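2-dehydropantoate 2-reductase (Porphyromonas gingivalis, PDB 2QYT) probably catalyses the NADPH-dependent reduction of ketopantoate (2-dehydropantoate) to pantoate, a step in the biosynthesis of pantothenate. Local coordinates at residues Ile9-Phe14 and Gly36-Ser41; Ala25-Arg30 and Glu179-Ala184; Val40-Arg45 and Phe67-Thr72; Thr83-Leu88 and Gly108-Ile113. All coordinates share one frame; numbering follows the deposited sequence. Where two conformers were deposited one is given.

Interaction 1 (Ile9-Phe14 and Gly36-Ser41)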
loop_
_atom_site.group_PDB
_atom_site.type_symbol
_atom_site.label_atom_id
_atom_site.label_comp_id
_atom_site.label_asym_id
_atom_site.label_seq_id
_atom_site.Cartn_x
_atom_site.Cartn_y
_atom_site.Cartn_z
ATOM N N ILE A 9 -17.532 -2.279 -15.066
ATOM C CA ILE A 9 -16.765 -1.592 -14.037
ATOM C C ILE A 9 -15.335 -1.448 -14.563
ATOM O O ILE A 9 -14.836 -2.318 -15.245
ATOM C CB ILE A 9 -16.812 -2.359 -12.698
ATOM C CG1 ILE A 9 -18.261 -2.440 -12.221
ATOM C CG2 ILE A 9 -15.981 -1.662 -11.652
ATOM C CD1 ILE A 9 -18.485 -3.609 -11.243
ATOM N N LYS A 10 -14.701 -0.322 -14.272
ATOM C CA LYS A 10 -13.425 0.049 -14.867
ATOM C C LYS A 10 -12.472 0.313 -13.707
ATOM O O LYS A 10 -12.752 1.193 -12.860
ATOM C CB LYS A 10 -13.621 1.322 -15.704
ATOM C CG LYS A 10 -14.559 1.125 -16.917
ATOM C CD LYS A 10 -14.751 2.468 -17.622
ATOM C CE LYS A 10 -15.893 2.432 -18.634
ATOM N NZ LYS A 10 -15.859 3.639 -19.584
ATOM N N ILE A 11 -11.369 -0.456 -13.652
ATOM C CA ILE A 11 -10.321 -0.278 -12.670
ATOM C C ILE A 11 -8.994 0.024 -13.352
ATOM O O ILE A 11 -8.616 -0.665 -14.301
ATOM C CB ILE A 11 -10.113 -1.606 -11.826
ATOM C CG1 ILE A 11 -11.416 -2.039 -11.170
ATOM C CG2 ILE A 11 -9.035 -1.433 -10.740
ATOM C CD1 ILE A 11 -11.189 -2.866 -9.894
ATOM N N ALA A 12 -8.264 1.021 -12.866
ATOM C CA ALA A 12 -6.912 1.273 -13.335
ATOM C C ALA A 12 -5.876 1.001 -12.242
ATOM O O ALA A 12 -6.125 1.253 -11.052
ATOM C CB ALA A 12 -6.803 2.662 -13.804
ATOM N N VAL A 13 -4.713 0.500 -12.654
ATOM C CA VAL A 13 -3.611 0.307 -11.742
ATOM C C VAL A 13 -2.497 1.237 -12.162
ATOM O O VAL A 13 -1.954 1.076 -13.236
ATOM C CB VAL A 13 -3.137 -1.182 -11.664
ATOM C CG1 VAL A 13 -2.144 -1.360 -10.520
ATOM C CG2 VAL A 13 -4.310 -2.064 -11.385
ATOM N N PHE A 14 -2.148 2.173 -11.273
ATOM C CA PHE A 14 -1.117 3.159 -11.527
ATOM C C PHE A 14 0.161 2.738 -10.792
ATOM O O PHE A 14 0.263 2.875 -9.579
ATOM C CB PHE A 14 -1.603 4.543 -11.037
ATOM C CG PHE A 14 -0.671 5.687 -11.397
ATOM C CD1 PHE A 14 -0.575 6.134 -12.709
ATOM C CD2 PHE A 14 0.089 6.319 -10.421
ATOM C CE1 PHE A 14 0.242 7.179 -13.056
ATOM C CE2 PHE A 14 0.946 7.361 -10.756
ATOM C CZ PHE A 14 1.015 7.799 -12.087
ATOM N N GLY A 36 -16.841 -8.862 -20.551
ATOM C CA GLY A 36 -16.939 -7.404 -20.456
ATOM C C GLY A 36 -17.721 -6.818 -19.277
ATOM O O GLY A 36 -18.371 -5.785 -19.406
ATOM N N LEU A 37 -17.669 -7.486 -18.129
ATOM C CA LEU A 37 -18.211 -6.941 -16.899
ATOM C C LEU A 37 -17.132 -6.105 -16.219
ATOM O O LEU A 37 -17.407 -5.270 -15.371
ATOM C CB LEU A 37 -18.649 -8.065 -15.971
ATOM C CG LEU A 37 -19.729 -9.016 -16.502
ATOM C CD1 LEU A 37 -19.857 -10.211 -15.530
ATOM C CD2 LEU A 37 -21.063 -8.308 -16.712
ATOM N N LEU A 38 -15.895 -6.318 -16.622
ATOM C CA LEU A 38 -14.799 -5.659 -15.962
ATOM C C LEU A 38 -13.747 -5.278 -16.980
ATOM O O LEU A 38 -13.345 -6.112 -17.775
ATOM C CB LEU A 38 -14.246 -6.602 -14.880
ATOM C CG LEU A 38 -13.144 -6.181 -13.929
ATOM C CD1 LEU A 38 -13.661 -5.038 -13.056
ATOM C CD2 LEU A 38 -12.699 -7.366 -13.042
ATOM N N GLU A 39 -13.301 -4.020 -16.938
ATOM C CA GLU A 39 -12.177 -3.543 -17.752
ATOM C C GLU A 39 -11.030 -3.191 -16.803
ATOM O O GLU A 39 -11.222 -2.437 -15.870
ATOM C CB GLU A 39 -12.572 -2.315 -18.601
ATOM C CG GLU A 39 -13.637 -2.607 -19.626
ATOM C CD GLU A 39 -14.047 -1.377 -20.438
ATOM O OE1 GLU A 39 -13.427 -0.279 -20.283
ATOM O OE2 GLU A 39 -15.018 -1.507 -21.229
ATOM N N VAL A 40 -9.837 -3.731 -17.050
ATOM C CA VAL A 40 -8.680 -3.493 -16.213
ATOM C C VAL A 40 -7.550 -2.860 -17.041
ATOM O O VAL A 40 -7.079 -3.436 -18.021
ATOM C CB VAL A 40 -8.211 -4.840 -15.497
ATOM C CG1 VAL A 40 -6.987 -4.637 -14.602
ATOM C CG2 VAL A 40 -9.306 -5.358 -14.634
ATOM N N SER A 41 -7.130 -1.674 -16.630
ATOM C CA SER A 41 -6.039 -0.968 -17.301
ATOM C C SER A 41 -4.867 -0.817 -16.376
ATOM O O SER A 41 -5.045 -0.786 -15.162
ATOM C CB SER A 41 -6.550 0.397 -17.788
ATOM O OG SER A 41 -7.756 0.182 -18.546
HETATM O O HOH W 1 -13.863 2.764 -21.046
HETATM O O HOH W 2 -9.899 0.055 -17.058
#
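Ile9 and Leu38 begin a parallel pairing of strands 9-14 and 38-41 that runs on to Ala12 with Ser41, the short axes 4.8 Å apart and 15° from parallel. Five backbone hydrogen bonds join the two segments. Glu39 N gives to Ile9 O at 2.8 Å, and Ile11 N gives to Glu39 O at 3.0 Å, both nearly straight. At the start, Ile9 N reaches Leu37 O from above the carbonyl plane.

Leu38 turns CG anti to its backbone N (chi1 -176°). This brings Leu38 CD1 over the neighbouring strand, 4.2 Å from both Ile9 CB and Ile11 CG1. On the face that carries Lys10 and Glu39, the two chains run extended alongside each other. Their charged ends do not meet directly: Lys10 NZ is 4.7 Å from Glu39 OE1. One water accepts from Lys10 NZ and donates to Glu39 OE1. A second water donates to Ile11 O and lies 2.6 Å from Ser41 OG.

The pair closes a right-handed beta-alpha-beta unit of the Rossmann type with helix 18-33. Leu27 and Ala31 of that helix pack on Val40, and Leu180 of helix 172-183 covers Ile9, Ile11 and Leu38. Strand 86-89 flanks strand 9-14 on its other edge.

Interaction 2 (Ala25-Arg30 and Glu179-Ala184)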
loop_
_atom_site.group_PDB
_atom_site.type_symbol
_atom_site.label_atom_id
_atom_site.label_comp_id
_atom_site.label_asym_id
_atom_site.label_seq_id
_atom_site.Cartn_x
_atom_site.Cartn_y
_atom_site.Cartn_z
ATOM N N ALA A 25 -2.705 -7.946 -12.036
ATOM C CA ALA A 25 -2.753 -9.237 -12.714
ATOM C C ALA A 25 -3.985 -10.056 -12.295
ATOM O O ALA A 25 -4.663 -10.640 -13.135
ATOM C CB ALA A 25 -1.452 -10.027 -12.451
HETATM N N MSE A 26 -4.267 -10.138 -10.998
HETATM C CA MSE A 26 -5.413 -10.909 -10.523
HETATM C C MSE A 26 -6.697 -10.309 -11.063
HETATM O O MSE A 26 -7.602 -11.053 -11.505
HETATM C CB MSE A 26 -5.450 -10.950 -9.003
HETATM C CG MSE A 26 -4.231 -11.669 -8.369
HETATM SE SE MSE A 26 -4.208 -13.603 -8.817
HETATM C CE MSE A 26 -5.542 -14.176 -7.503
ATOM N N LEU A 27 -6.797 -8.985 -11.022
ATOM C CA LEU A 27 -7.986 -8.330 -11.616
ATOM C C LEU A 27 -8.116 -8.612 -13.101
ATOM O O LEU A 27 -9.229 -8.922 -13.572
ATOM C CB LEU A 27 -7.990 -6.803 -11.358
ATOM C CG LEU A 27 -8.166 -6.491 -9.840
ATOM C CD1 LEU A 27 -7.786 -4.988 -9.550
ATOM C CD2 LEU A 27 -9.611 -6.838 -9.453
ATOM N N ALA A 28 -7.022 -8.479 -13.861
ATOM C CA ALA A 28 -7.074 -8.780 -15.315
ATOM C C ALA A 28 -7.480 -10.211 -15.643
ATOM O O ALA A 28 -8.124 -10.457 -16.648
ATOM C CB ALA A 28 -5.716 -8.479 -15.950
ATOM N N LEU A 29 -7.084 -11.176 -14.809
ATOM C CA LEU A 29 -7.512 -12.575 -15.007
ATOM C C LEU A 29 -9.007 -12.716 -14.929
ATOM O O LEU A 29 -9.610 -13.424 -15.715
ATOM C CB LEU A 29 -6.884 -13.512 -13.963
ATOM C CG LEU A 29 -5.380 -13.787 -14.076
ATOM C CD1 LEU A 29 -4.978 -14.771 -13.013
ATOM C CD2 LEU A 29 -5.080 -14.337 -15.449
ATOM N N ARG A 30 -9.584 -12.087 -13.927
ATOM C CA ARG A 30 -11.007 -12.074 -13.727
ATOM C C ARG A 30 -11.733 -11.333 -14.844
ATOM O O ARG A 30 -12.806 -11.743 -15.306
ATOM C CB ARG A 30 -11.269 -11.427 -12.356
ATOM C CG ARG A 30 -12.727 -11.091 -12.082
ATOM C CD ARG A 30 -13.465 -12.348 -11.753
ATOM N NE ARG A 30 -14.862 -12.084 -11.443
ATOM C CZ ARG A 30 -15.786 -13.025 -11.328
ATOM N NH1 ARG A 30 -15.479 -14.318 -11.477
ATOM N NH2 ARG A 30 -17.015 -12.668 -11.038
ATOM N N GLU A 179 -16.660 -7.053 -2.998
ATOM C CA GLU A 179 -17.152 -8.192 -3.790
ATOM C C GLU A 179 -16.347 -8.455 -5.034
ATOM O O GLU A 179 -16.076 -9.595 -5.411
ATOM C CB GLU A 179 -18.599 -7.914 -4.227
ATOM C CG GLU A 179 -19.610 -7.926 -3.104
ATOM C CD GLU A 179 -21.038 -8.090 -3.626
ATOM O OE1 GLU A 179 -21.784 -8.923 -3.083
ATOM O OE2 GLU A 179 -21.419 -7.398 -4.602
ATOM N N LEU A 180 -15.978 -7.376 -5.695
ATOM C CA LEU A 180 -15.220 -7.466 -6.904
ATOM C C LEU A 180 -13.755 -7.950 -6.672
ATOM O O LEU A 180 -13.214 -8.768 -7.423
ATOM C CB LEU A 180 -15.258 -6.100 -7.557
ATOM C CG LEU A 180 -14.664 -5.934 -8.929
ATOM C CD1 LEU A 180 -15.317 -4.714 -9.542
ATOM C CD2 LEU A 180 -13.181 -5.712 -8.675
ATOM N N LEU A 181 -13.116 -7.425 -5.633
ATOM C CA LEU A 181 -11.790 -7.905 -5.236
ATOM C C LEU A 181 -11.805 -9.392 -4.822
ATOM O O LEU A 181 -10.915 -10.161 -5.176
ATOM C CB LEU A 181 -11.259 -7.046 -4.080
ATOM C CG LEU A 181 -10.869 -5.596 -4.375
ATOM C CD1 LEU A 181 -10.646 -4.826 -3.079
ATOM C CD2 LEU A 181 -9.676 -5.470 -5.359
ATOM N N THR A 182 -12.815 -9.805 -4.085
ATOM C CA THR A 182 -12.800 -11.187 -3.604
ATOM C C THR A 182 -13.217 -12.188 -4.734
ATOM O O THR A 182 -12.746 -13.331 -4.763
ATOM C CB THR A 182 -13.611 -11.364 -2.285
ATOM O OG1 THR A 182 -14.921 -11.794 -2.581
ATOM C CG2 THR A 182 -13.742 -10.081 -1.507
ATOM N N ALA A 183 -14.098 -11.752 -5.639
ATOM C CA ALA A 183 -14.361 -12.494 -6.894
ATOM C C ALA A 183 -13.107 -12.704 -7.776
ATOM O O ALA A 183 -13.021 -13.639 -8.549
ATOM C CB ALA A 183 -15.495 -11.830 -7.681
ATOM N N ALA A 184 -12.113 -11.854 -7.611
ATOM C CA ALA A 184 -10.873 -11.948 -8.345
ATOM C C ALA A 184 -9.895 -12.757 -7.550
ATOM O O ALA A 184 -8.734 -12.925 -7.952
ATOM C CB ALA A 184 -10.295 -10.515 -8.637
HETATM O O HOH W 3 -8.089 -13.630 -10.600
#
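Leu27 and Ala184 form the apolar centre where helix 25-30 meets segment 179-184, the short axes of helices 25-30 and 179-183 lying 9.9 Å apart and crossing at 86°. Leu27 makes its contacts through CD2. Leu27 CD2 lies 3.8 Å from both Leu180 CD2 and Ala184 CB, with Leu181 CD2 a little farther away. The side chains of Leu27 and Leu180 cross at about a right angle. Ala184 CB also rests on Arg30 CB, at 4.0 Å.

Two carbons approach carbonyl oxygens. Selenomethionine Met26 is bent at chi2 and chi3, and its methyl CE comes to 3.5 Å from Ala184 O. Arg30 sends CG anti to its backbone N (chi1 169°) and then bends at chi2. This carries Arg30 CD to 3.5 Å from Ala183 O. Ala183 CB sits over one face of the guanidinium, toward the rim.

A single water supplies the bridging hydrogen bonds. It donates to Met26 O and to Ala184 O, 2.8 Å from each.

No direct hydrogen bond joins the two segments. The contact thus rests on van der Waals packing round small Ala184 and on one water that serves two backbone carbonyls.

Interaction 3 (Val40-Arg45 and Phe67-Thr72); sequences VSWIAR and FLARPT. With SO4 (sulfate ion), chain C.
Trp42 and Pro71 meet face-on, the proline ring lying over one face of the indole. Pro71 CB stands 3.5 Å from the centroid of the Trp42 six-membered ring and only 7° off its normal, a clear CH-pi contact. Pro71 CG comes to 3.6 Å from Trp42 CE3. At the edge of the indole, near its plane, Ala69 O lies 3.5 Å from Trp42 CH2. Trp42 holds CG beside its backbone N (chi1 -63°), and this carries the ring across to the 67-72 segment.

Thr72 grips the backbone of Val40 twice. Thr72 OG1 accepts from Val40 N at 3.0 Å. Thr72 N gives to Val40 O at 2.9 Å, in the carbonyl plane, though its N-H points well off the line (130°).

Past the strand end, Arg45 N gives a nearly straight hydrogen bond of 2.7 Å to sulfate O3. Leu16 N binds the same ion. The sulfate, probably from the crystallisation liquor, lies beyond the first two strands, near a probable GxGxxG turn. This is consistent with a phosphate position of NADPH, as in related Rossmann domains.

Chemically, the contact couples a CH-pi contact between proline and indole to two backbone-directed bonds. One indole face is covered by Pro71, and Thr72 ties the chain leading into strand 73-75 to strand 38-43.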
loop_
_atom_site.group_PDB
_atom_site.type_symbol
_atom_site.label_atom_id
_atom_site.label_comp_id
_atom_site.label_asym_id
_atom_site.label_seq_id
_atom_site.Cartn_x
_atom_site.Cartn_y
_atom_site.Cartn_z
ATOM N N VAL A 40 -9.837 -3.731 -17.050
ATOM C CA VAL A 40 -8.680 -3.493 -16.213
ATOM C C VAL A 40 -7.550 -2.860 -17.041
ATOM O O VAL A 40 -7.079 -3.436 -18.021
ATOM C CB VAL A 40 -8.211 -4.840 -15.497
ATOM C CG1 VAL A 40 -6.987 -4.637 -14.602
ATOM C CG2 VAL A 40 -9.306 -5.358 -14.634
ATOM N N SER A 41 -7.130 -1.674 -16.630
ATOM C CA SER A 41 -6.039 -0.968 -17.301
ATOM C C SER A 41 -4.867 -0.817 -16.376
ATOM O O SER A 41 -5.045 -0.786 -15.162
ATOM C CB SER A 41 -6.550 0.397 -17.788
ATOM O OG SER A 41 -7.756 0.182 -18.546
ATOM N N TRP A 42 -3.677 -0.761 -16.972
ATOM C CA TRP A 42 -2.414 -0.651 -16.264
ATOM C C TRP A 42 -1.628 0.511 -16.766
ATOM O O TRP A 42 -1.553 0.743 -17.971
ATOM C CB TRP A 42 -1.564 -1.902 -16.494
ATOM C CG TRP A 42 -2.163 -3.161 -15.973
ATOM C CD1 TRP A 42 -3.177 -3.287 -15.050
ATOM C CD2 TRP A 42 -1.781 -4.493 -16.328
ATOM N NE1 TRP A 42 -3.453 -4.631 -14.819
ATOM C CE2 TRP A 42 -2.630 -5.386 -15.608
ATOM C CE3 TRP A 42 -0.850 -5.017 -17.219
ATOM C CZ2 TRP A 42 -2.541 -6.777 -15.737
ATOM C CZ3 TRP A 42 -0.770 -6.394 -17.350
ATOM C CH2 TRP A 42 -1.602 -7.259 -16.612
ATOM N N ILE A 43 -1.027 1.263 -15.848
ATOM C CA ILE A 43 -0.115 2.304 -16.257
ATOM C C ILE A 43 1.268 1.840 -15.890
ATOM O O ILE A 43 1.555 1.700 -14.742
ATOM C CB ILE A 43 -0.423 3.660 -15.596
ATOM C CG1 ILE A 43 -1.902 4.052 -15.841
ATOM C CG2 ILE A 43 0.640 4.752 -15.995
ATOM C CD1 ILE A 43 -2.319 4.313 -17.358
ATOM N N ALA A 44 2.123 1.624 -16.876
ATOM C CA ALA A 44 3.459 1.109 -16.647
ATOM C C ALA A 44 4.300 1.876 -17.605
ATOM O O ALA A 44 3.757 2.505 -18.501
ATOM C CB ALA A 44 3.528 -0.347 -16.982
ATOM N N ARG A 45 5.624 1.846 -17.437
ATOM C CA ARG A 45 6.468 2.578 -18.365
ATOM C C ARG A 45 7.735 1.885 -18.748
ATOM O O ARG A 45 8.088 0.823 -18.188
ATOM C CB ARG A 45 6.757 3.982 -17.837
ATOM C CG ARG A 45 7.135 4.090 -16.360
ATOM C CD ARG A 45 6.819 5.527 -15.918
ATOM N NE ARG A 45 5.628 5.598 -15.057
ATOM C CZ ARG A 45 4.419 6.089 -15.379
ATOM N NH1 ARG A 45 4.163 6.618 -16.594
ATOM N NH2 ARG A 45 3.459 6.088 -14.444
ATOM N N PHE A 67 1.838 -17.551 -14.136
ATOM C CA PHE A 67 0.771 -17.149 -15.044
ATOM C C PHE A 67 1.007 -15.851 -15.830
ATOM O O PHE A 67 1.765 -14.987 -15.407
ATOM C CB PHE A 67 -0.639 -17.165 -14.365
ATOM C CG PHE A 67 -0.808 -16.170 -13.239
ATOM C CD1 PHE A 67 -0.508 -16.526 -11.918
ATOM C CD2 PHE A 67 -1.270 -14.890 -13.491
ATOM C CE1 PHE A 67 -0.639 -15.584 -10.876
ATOM C CE2 PHE A 67 -1.447 -13.961 -12.486
ATOM C CZ PHE A 67 -1.132 -14.280 -11.168
ATOM N N LEU A 68 0.309 -15.713 -16.971
ATOM C CA LEU A 68 0.355 -14.491 -17.741
ATOM C C LEU A 68 -1.034 -13.813 -17.781
ATOM O O LEU A 68 -1.970 -14.369 -18.331
ATOM C CB LEU A 68 0.892 -14.794 -19.167
ATOM C CG LEU A 68 1.044 -13.668 -20.201
ATOM C CD1 LEU A 68 2.246 -12.772 -19.832
ATOM C CD2 LEU A 68 1.252 -14.295 -21.605
ATOM N N ALA A 69 -1.151 -12.619 -17.197
ATOM C CA ALA A 69 -2.403 -11.906 -17.094
ATOM C C ALA A 69 -2.425 -10.880 -18.228
ATOM O O ALA A 69 -1.423 -10.189 -18.478
ATOM C CB ALA A 69 -2.466 -11.178 -15.716
ATOM N N ARG A 70 -3.550 -10.817 -18.945
ATOM C CA ARG A 70 -3.663 -9.909 -20.066
ATOM C C ARG A 70 -4.655 -8.803 -19.745
ATOM O O ARG A 70 -5.819 -9.068 -19.482
ATOM C CB ARG A 70 -4.087 -10.668 -21.325
ATOM C CG ARG A 70 -3.163 -11.861 -21.629
ATOM C CD ARG A 70 -3.751 -12.711 -22.756
ATOM N NE ARG A 70 -2.915 -13.844 -23.134
ATOM C CZ ARG A 70 -2.595 -14.869 -22.338
ATOM N NH1 ARG A 70 -2.988 -14.923 -21.029
ATOM N NH2 ARG A 70 -1.833 -15.818 -22.858
ATOM N N PRO A 71 -4.185 -7.542 -19.777
ATOM C CA PRO A 71 -5.083 -6.464 -19.373
ATOM C C PRO A 71 -5.969 -6.007 -20.536
ATOM O O PRO A 71 -5.695 -6.318 -21.693
ATOM C CB PRO A 71 -4.107 -5.335 -19.019
ATOM C CG PRO A 71 -2.980 -5.502 -20.045
ATOM C CD PRO A 71 -2.884 -7.031 -20.285
ATOM N N THR A 72 -7.021 -5.253 -20.234
ATOM C CA THR A 72 -7.827 -4.601 -21.281
ATOM C C THR A 72 -6.927 -3.587 -21.948
ATOM O O THR A 72 -6.969 -3.430 -23.149
ATOM C CB THR A 72 -9.055 -3.875 -20.694
ATOM O OG1 THR A 72 -9.692 -4.785 -19.805
ATOM C CG2 THR A 72 -10.094 -3.411 -21.834
HETATM S S SO4 C . 6.133 0.746 -13.794
HETATM O O1 SO4 C . 5.000 -0.142 -13.625
HETATM O O2 SO4 C . 7.174 0.245 -12.893
HETATM O O3 SO4 C . 6.641 0.723 -15.163
HETATM O O4 SO4 C . 5.697 2.098 -13.386
#

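Interaction 4 (Thr83-Leu88 and Gly108-Ile113). With EDO (1,2-ethanediol), chain H.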
loop_
_atom_site.group_PDB
_atom_site.type_symbol
_atom_site.label_atom_id
_atom_site.label_comp_id
_atom_site.label_asym_id
_atom_site.label_seq_id
_atom_site.Cartn_x
_atom_site.Cartn_y
_atom_site.Cartn_z
ATOM N N THR A 83 -11.630 8.113 -17.842
ATOM C CA THR A 83 -12.096 8.010 -16.462
ATOM C C THR A 83 -12.439 6.553 -16.108
ATOM O O THR A 83 -12.849 5.775 -16.986
ATOM C CB THR A 83 -13.325 8.894 -16.244
ATOM O OG1 THR A 83 -14.340 8.370 -17.079
ATOM C CG2 THR A 83 -13.046 10.383 -16.643
ATOM N N VAL A 84 -12.269 6.186 -14.841
ATOM C CA VAL A 84 -12.522 4.812 -14.379
ATOM C C VAL A 84 -13.308 4.838 -13.057
ATOM O O VAL A 84 -13.547 5.911 -12.463
ATOM C CB VAL A 84 -11.186 3.994 -14.163
ATOM C CG1 VAL A 84 -10.377 3.864 -15.477
ATOM C CG2 VAL A 84 -10.322 4.662 -13.140
ATOM N N ASP A 85 -13.698 3.666 -12.573
ATOM C CA ASP A 85 -14.379 3.605 -11.276
ATOM C C ASP A 85 -13.425 3.578 -10.049
ATOM O O ASP A 85 -13.753 4.150 -9.016
ATOM C CB ASP A 85 -15.398 2.453 -11.295
ATOM C CG ASP A 85 -16.408 2.640 -12.408
ATOM O OD1 ASP A 85 -17.126 3.627 -12.348
ATOM O OD2 ASP A 85 -16.447 1.870 -13.376
ATOM N N TYR A 86 -12.284 2.912 -10.210
ATOM C CA TYR A 86 -11.296 2.687 -9.135
ATOM C C TYR A 86 -9.926 2.873 -9.716
ATOM O O TYR A 86 -9.638 2.367 -10.778
ATOM C CB TYR A 86 -11.426 1.288 -8.522
ATOM C CG TYR A 86 -12.848 0.981 -8.052
ATOM C CD1 TYR A 86 -13.721 0.171 -8.823
ATOM C CD2 TYR A 86 -13.332 1.511 -6.846
ATOM C CE1 TYR A 86 -15.045 -0.109 -8.368
ATOM C CE2 TYR A 86 -14.680 1.245 -6.398
ATOM C CZ TYR A 86 -15.496 0.437 -7.151
ATOM O OH TYR A 86 -16.758 0.180 -6.663
ATOM N N ILE A 87 -9.136 3.696 -9.045
ATOM C CA ILE A 87 -7.728 3.755 -9.281
ATOM C C ILE A 87 -7.011 3.164 -8.066
ATOM O O ILE A 87 -7.154 3.645 -6.927
ATOM C CB ILE A 87 -7.233 5.192 -9.504
ATOM C CG1 ILE A 87 -7.915 5.801 -10.734
ATOM C CG2 ILE A 87 -5.667 5.225 -9.606
ATOM C CD1 ILE A 87 -7.773 7.350 -10.832
ATOM N N LEU A 88 -6.217 2.128 -8.335
ATOM C CA LEU A 88 -5.278 1.560 -7.349
ATOM C C LEU A 88 -3.938 2.263 -7.577
ATOM O O LEU A 88 -3.337 2.146 -8.665
ATOM C CB LEU A 88 -5.148 0.048 -7.628
ATOM C CG LEU A 88 -6.011 -0.937 -6.859
ATOM C CD1 LEU A 88 -7.416 -0.518 -6.604
ATOM C CD2 LEU A 88 -5.891 -2.394 -7.438
ATOM N N GLY A 108 -13.037 10.651 -12.783
ATOM C CA GLY A 108 -14.294 11.237 -13.204
ATOM C C GLY A 108 -15.162 11.311 -11.969
ATOM O O GLY A 108 -14.623 11.294 -10.847
ATOM N N GLN A 109 -16.483 11.332 -12.204
ATOM C CA GLN A 109 -17.558 11.472 -11.205
ATOM C C GLN A 109 -17.513 10.407 -10.151
ATOM O O GLN A 109 -17.466 10.718 -8.963
ATOM C CB GLN A 109 -18.965 11.483 -11.865
ATOM C CG GLN A 109 -20.086 10.762 -11.025
ATOM C CD GLN A 109 -21.557 11.032 -11.460
ATOM O OE1 GLN A 109 -21.874 11.220 -12.653
ATOM N NE2 GLN A 109 -22.463 11.020 -10.472
ATOM N N ASN A 110 -17.488 9.160 -10.582
ATOM C CA ASN A 110 -17.577 8.049 -9.656
ATOM C C ASN A 110 -16.265 7.577 -9.055
ATOM O O ASN A 110 -16.274 6.675 -8.195
ATOM C CB ASN A 110 -18.283 6.867 -10.339
ATOM C CG ASN A 110 -19.712 7.215 -10.776
ATOM O OD1 ASN A 110 -20.472 7.857 -10.018
ATOM N ND2 ASN A 110 -20.082 6.810 -11.997
ATOM N N THR A 111 -15.147 8.173 -9.475
ATOM C CA THR A 111 -13.837 7.566 -9.222
ATOM C C THR A 111 -13.471 7.555 -7.766
ATOM O O THR A 111 -13.646 8.566 -7.074
ATOM C CB THR A 111 -12.704 8.229 -10.014
ATOM O OG1 THR A 111 -13.084 8.291 -11.373
ATOM C CG2 THR A 111 -11.382 7.413 -9.892
ATOM N N LYS A 112 -12.968 6.406 -7.316
ATOM C CA LYS A 112 -12.397 6.228 -5.968
ATOM C C LYS A 112 -10.943 5.775 -6.119
ATOM O O LYS A 112 -10.637 4.934 -6.953
ATOM C CB LYS A 112 -13.171 5.207 -5.134
ATOM C CG LYS A 112 -14.694 5.476 -5.011
ATOM C CD LYS A 112 -14.932 6.781 -4.247
ATOM C CE LYS A 112 -16.391 7.071 -4.033
ATOM N NZ LYS A 112 -17.087 7.303 -5.275
ATOM N N ILE A 113 -10.065 6.385 -5.339
ATOM C CA ILE A 113 -8.664 6.148 -5.421
ATOM C C ILE A 113 -8.257 5.464 -4.138
ATOM O O ILE A 113 -8.646 5.912 -3.038
ATOM C CB ILE A 113 -7.870 7.467 -5.594
ATOM C CG1 ILE A 113 -8.379 8.244 -6.821
ATOM C CG2 ILE A 113 -6.404 7.186 -5.744
ATOM C CD1 ILE A 113 -7.884 9.644 -6.867
HETATM C C1 EDO H . -17.727 11.246 -15.041
HETATM O O1 EDO H . -16.672 12.242 -15.060
HETATM C C2 EDO H . -17.378 9.887 -15.651
HETATM O O2 EDO H . -16.938 10.063 -16.998
HETATM O O HOH W 4 -16.385 3.859 -7.970
#
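Tyr86 pairs with Lys112 and Ile87 with Ile113 where strand 86-88 runs parallel to strand 111-113, their short axes 4.7 Å apart and 20° from parallel. Two backbone hydrogen bonds hold them. Lys112 N gives to Asp85 O at 2.9 Å, from above the carbonyl plane. Ile87 N gives to Lys112 O, also at 2.9 Å.

A side-chain hydroxyl adds a third link. Thr111 OG1 donates to Val84 O at 2.7 Å and accepts from Gly108 N at 2.7 Å, an almost straight bond. It thus joins Val84 to Gly108. Thr111 keeps OG1 beside its backbone N (chi1 -51°), which leaves CG2 to face Ile87.

Apolar packing fills the face of Ile87 and Ile113. Ile87 CD1 lies 3.7 Å from Thr111 CG2 and 4.2 Å from Ile113 CG1, and the two isoleucines run side by side. On the other face, Lys112 CB meets Tyr86 CD2 at 4.1 Å.

Nearer the surface, Thr83 CG2 packs on Gly108 CA. Thr83 OG1 also shares a hydrogen bond with an ethanediol molecule, probably a crystallisation additive.

Polar ends reach other elements. In helix 172-183, Asp173 forms a salt bridge with Lys112 NZ, and Asp173 O and Arg176 NE bond to Tyr86 OH. Asp85 OD2 accepts from Lys10 N. Strand 111-115 is an edge strand of the five-stranded parallel sheet within this chain, with strand 86-89 between it and strand 9-14.

Overall arrangement
Interactions 1, 3 and 4 all reach the five-stranded parallel sheet of the probable NADP-binding Rossmann domain. Interaction 1 lies between the other two, its centre about 10 Å from each of theirs. It shares Val40 and Ser41 with interaction 3, and it joins interaction 4 where Lys10 O meets Asp85 N at 2.7 Å. Interaction 2 packs helices against the sheet: Leu180 CD2 is 3.7 Å from Ile11 CD1, and Ala28 CB is 3.6 Å from Trp42 CZ2. Interactions 3 and 4 stay apart, their nearest atoms about 5 Å from each other. The sulfate on Arg45 N and Leu16 N is consistent with a cofactor phosphate site beside interaction 3.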